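Carbohydrate oxidase (Microdochium nivale, PDB 3RJA) oxidises the C1 hydroxyl of mono-, oligo- and polysaccharides to lactones with its FAD cofactor, reducing molecular oxygen to hydrogen peroxide. Local coordinates at residues Pro28-Ile31 / Arg32-Tyr35. Numbering follows the deposited sequence.
With FAD (flavin-adenine dinucleotide), chain B; SO4 (sulfate ion), chain J.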
loop_
_atom_site.group_PDB
_atom_site.type_symbol
_atom_site.label_atom_id
_atom_site.label_comp_id
_atom_site.label_asym_id
_atom_site.label_seq_id
_atom_site.Cartn_x
_atom_site.Cartn_y
_atom_site.Cartn_z
ATOM N N PRO A 28 3.374 -16.827 3.578
ATOM C CA PRO A 28 3.157 -15.523 2.864
ATOM C C PRO A 28 1.680 -15.203 2.762
ATOM O O PRO A 28 0.854 -16.143 2.760
ATOM C CB PRO A 28 3.647 -15.812 1.455
ATOM C CG PRO A 28 3.395 -17.363 1.272
ATOM C CD PRO A 28 3.654 -17.947 2.648
ATOM N N PHE A 29 1.327 -13.921 2.613
ATOM C CA PHE A 29 -0.052 -13.585 2.254
ATOM C C PHE A 29 -0.383 -14.155 0.850
ATOM O O PHE A 29 -1.477 -14.673 0.622
ATOM C CB PHE A 29 -0.310 -12.054 2.309
ATOM C CG PHE A 29 -1.633 -11.637 1.686
ATOM C CD1 PHE A 29 -2.857 -11.943 2.323
ATOM C CD2 PHE A 29 -1.664 -10.962 0.471
ATOM C CE1 PHE A 29 -4.079 -11.567 1.737
ATOM C CE2 PHE A 29 -2.904 -10.581 -0.143
ATOM C CZ PHE A 29 -4.089 -10.869 0.482
ATOM N N ASN A 30 0.556 -13.998 -0.086
ATOM C CA ASN A 30 0.446 -14.526 -1.447
ATOM C C ASN A 30 1.118 -15.904 -1.506
ATOM O O ASN A 30 2.364 -16.012 -1.637
ATOM C CB ASN A 30 1.089 -13.582 -2.486
ATOM C CG ASN A 30 0.654 -13.922 -3.909
ATOM O OD1 ASN A 30 0.041 -14.967 -4.121
ATOM N ND2 ASN A 30 0.939 -13.047 -4.872
ATOM N N ILE A 31 0.307 -16.955 -1.392
ATOM C CA ILE A 31 0.850 -18.322 -1.360
ATOM C C ILE A 31 1.372 -18.797 -2.712
ATOM O O ILE A 31 1.998 -19.854 -2.803
ATOM C CB ILE A 31 -0.143 -19.330 -0.789
ATOM C CG1 ILE A 31 -1.413 -19.395 -1.669
ATOM C CG2 ILE A 31 -0.382 -19.021 0.686
ATOM C CD1 ILE A 31 -2.240 -20.650 -1.453
ATOM N N ARG A 32 1.139 -17.999 -3.757
ATOM C CA ARG A 32 1.807 -18.216 -5.014
ATOM C C ARG A 32 3.308 -18.068 -4.819
ATOM O O ARG A 32 4.100 -18.552 -5.639
ATOM C CB ARG A 32 1.347 -17.174 -6.046
ATOM C CG ARG A 32 1.814 -17.465 -7.474
ATOM C CD ARG A 32 1.242 -16.483 -8.483
ATOM N NE ARG A 32 1.797 -15.129 -8.394
ATOM C CZ ARG A 32 2.993 -14.761 -8.854
ATOM N NH1 ARG A 32 3.389 -13.493 -8.752
ATOM N NH2 ARG A 32 3.806 -15.650 -9.403
ATOM N N LEU A 33 3.703 -17.336 -3.774
ATOM C CA LEU A 33 5.096 -16.915 -3.649
ATOM C C LEU A 33 5.725 -17.217 -2.270
ATOM O O LEU A 33 6.081 -16.273 -1.551
ATOM C CB LEU A 33 5.223 -15.419 -4.025
ATOM C CG LEU A 33 5.083 -15.050 -5.512
ATOM C CD1 LEU A 33 5.103 -13.527 -5.746
ATOM C CD2 LEU A 33 6.163 -15.699 -6.379
ATOM N N PRO A 34 5.863 -18.518 -1.894
ATOM C CA PRO A 34 6.552 -18.810 -0.642
ATOM C C PRO A 34 8.062 -18.713 -0.773
ATOM O O PRO A 34 8.628 -19.053 -1.827
ATOM C CB PRO A 34 6.130 -20.258 -0.314
ATOM C CG PRO A 34 5.895 -20.906 -1.663
ATOM C CD PRO A 34 5.355 -19.753 -2.539
ATOM N N TYR A 35 8.708 -18.210 0.272
ATOM C CA TYR A 35 10.179 -18.256 0.353
ATOM C C TYR A 35 10.594 -18.853 1.684
ATOM O O TYR A 35 9.792 -18.867 2.633
ATOM C CB TYR A 35 10.826 -16.885 0.121
ATOM C CG TYR A 35 10.579 -16.370 -1.266
ATOM C CD1 TYR A 35 11.179 -16.977 -2.374
ATOM C CD2 TYR A 35 9.718 -15.286 -1.488
ATOM C CE1 TYR A 35 10.927 -16.521 -3.678
ATOM C CE2 TYR A 35 9.474 -14.800 -2.784
ATOM C CZ TYR A 35 10.087 -15.421 -3.877
ATOM O OH TYR A 35 9.830 -14.960 -5.161
HETATM P PA FAD B . 5.396 -6.663 4.311
HETATM O O1A FAD B . 5.647 -7.132 5.719
HETATM O O2A FAD B . 5.280 -7.762 3.286
HETATM O O5B FAD B . 6.581 -5.673 3.876
HETATM C C5B FAD B . 6.447 -4.891 2.695
HETATM C C4B FAD B . 7.806 -4.240 2.381
HETATM O O4B FAD B . 8.154 -3.331 3.426
HETATM C C3B FAD B . 8.946 -5.253 2.291
HETATM O O3B FAD B . 9.949 -4.735 1.413
HETATM C C2B FAD B . 9.490 -5.223 3.715
HETATM O O2B FAD B . 10.812 -5.676 3.889
HETATM C C1B FAD B . 9.349 -3.741 4.034
HETATM N N9A FAD B . 9.239 -3.542 5.476
HETATM C C8A FAD B . 8.411 -4.207 6.375
HETATM N N7A FAD B . 8.658 -3.686 7.607
HETATM C C5A FAD B . 9.581 -2.717 7.497
HETATM C C6A FAD B . 10.180 -1.885 8.448
HETATM N N6A FAD B . 9.834 -1.959 9.752
HETATM N N1A FAD B . 11.109 -0.959 8.004
HETATM C C2A FAD B . 11.467 -0.894 6.661
HETATM N N3A FAD B . 10.907 -1.741 5.726
HETATM C C4A FAD B . 9.966 -2.629 6.156
HETATM N N1 FAD B . -2.378 -0.585 -0.233
HETATM C C2 FAD B . -2.892 0.716 -0.212
HETATM O O2 FAD B . -2.181 1.699 -0.452
HETATM N N3 FAD B . -4.227 0.866 0.153
HETATM C C4 FAD B . -5.051 -0.149 0.603
HETATM O O4 FAD B . -6.205 0.092 1.024
HETATM C C4X FAD B . -4.476 -1.527 0.510
HETATM N N5 FAD B . -5.190 -2.570 0.897
HETATM C C5X FAD B . -4.657 -3.838 0.926
HETATM C C6 FAD B . -5.407 -4.930 1.432
HETATM C C7 FAD B . -4.835 -6.178 1.591
HETATM C C7M FAD B . -5.665 -7.363 2.128
HETATM C C8 FAD B . -3.446 -6.328 1.363
HETATM C C8M FAD B . -2.767 -7.670 1.547
HETATM C C9 FAD B . -2.714 -5.290 0.805
HETATM C C9A FAD B . -3.293 -4.022 0.599
HETATM N N10 FAD B . -2.537 -2.905 0.167
HETATM C C10 FAD B . -3.127 -1.658 0.027
HETATM C "C1'" FAD B . -1.095 -3.096 -0.198
HETATM C "C2'" FAD B . -0.194 -2.739 0.976
HETATM O "O2'" FAD B . -0.152 -1.325 1.121
HETATM C "C3'" FAD B . 1.213 -3.227 0.714
HETATM O "O3'" FAD B . 1.199 -4.602 0.395
HETATM C "C4'" FAD B . 2.094 -2.948 1.943
HETATM O "O4'" FAD B . 3.422 -2.829 1.534
HETATM C "C5'" FAD B . 1.937 -4.033 3.012
HETATM O "O5'" FAD B . 2.735 -3.722 4.119
HETATM P P FAD B . 3.169 -4.919 5.127
HETATM O O1P FAD B . 3.930 -4.367 6.295
HETATM O O2P FAD B . 1.927 -5.714 5.536
HETATM O O3P FAD B . 4.051 -5.799 4.123
HETATM S S SO4 J . 6.208 -18.504 -9.928
HETATM O O1 SO4 J . 4.880 -18.691 -9.343
HETATM O O2 SO4 J . 7.193 -18.382 -8.841
HETATM O O3 SO4 J . 6.513 -19.673 -10.772
HETATM O O4 SO4 J . 6.254 -17.280 -10.739
#
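Asn30 grips Leu33 and Arg32 with two different oxygens. Asn30 O accepts from Leu33 N at 2.8 Å. Asn30 OD1 accepts from Arg32 N at 3.2 Å, an Asx turn; in both bonds the donor stands above the plane of the carbonyl it meets. A chi1 of -164° sets Asn30 CG anti to its own N and beside its carbonyl carbon, and OD1 reaches forward to the N of Arg32. Asn30 OD1 also rests 3.2 Å from Arg32 CB. The two side chains then run side by side, amide and guanidinium planes 73° apart, and both Asn30 ND2 and Arg32 NE donate to the carbonyl oxygen of Phe319 in strand 318-326. ND2 has a second acceptor in Tyr72 O, so with OD1 on Arg32 N both the oxygen and the nitrogen of this buried amide have partners. Cutting Asn30 back to an alanine would take away OD1 and ND2, and is likely to leave the Arg32 N-H and Tyr72 O without these mates and Phe319 O with Arg32 NE but not ND2. The backbone bond closes a type I beta turn, Asn30 to Leu33, in the loop between helix 20-25 and strand 39-42 of this FAD-linked oxidase. Just before the turn, Phe29 lays one ring face against the flavin dimethylbenzene edge, its CE2 3.4 Å from FAD C8M, stacks with His70 and touches the bound substrate analogue. Packing thins toward exposed Pro34, where Pro28 CG lies 4.3 Å from Pro34 CB. A closer touch there is Pro34 CD, 3.4 Å from Ile31 O. The Arg32 chain bends at chi3 (71°), bringing one guanidinium face over Leu33 CG, 3.9 Å from the plane. On this looser, partly exposed side, unlike the buried amide, Arg32 NH2 makes a weak hydrogen bond, 3.2 Å, to O1 of a sulfate probably from the crystallisation liquor.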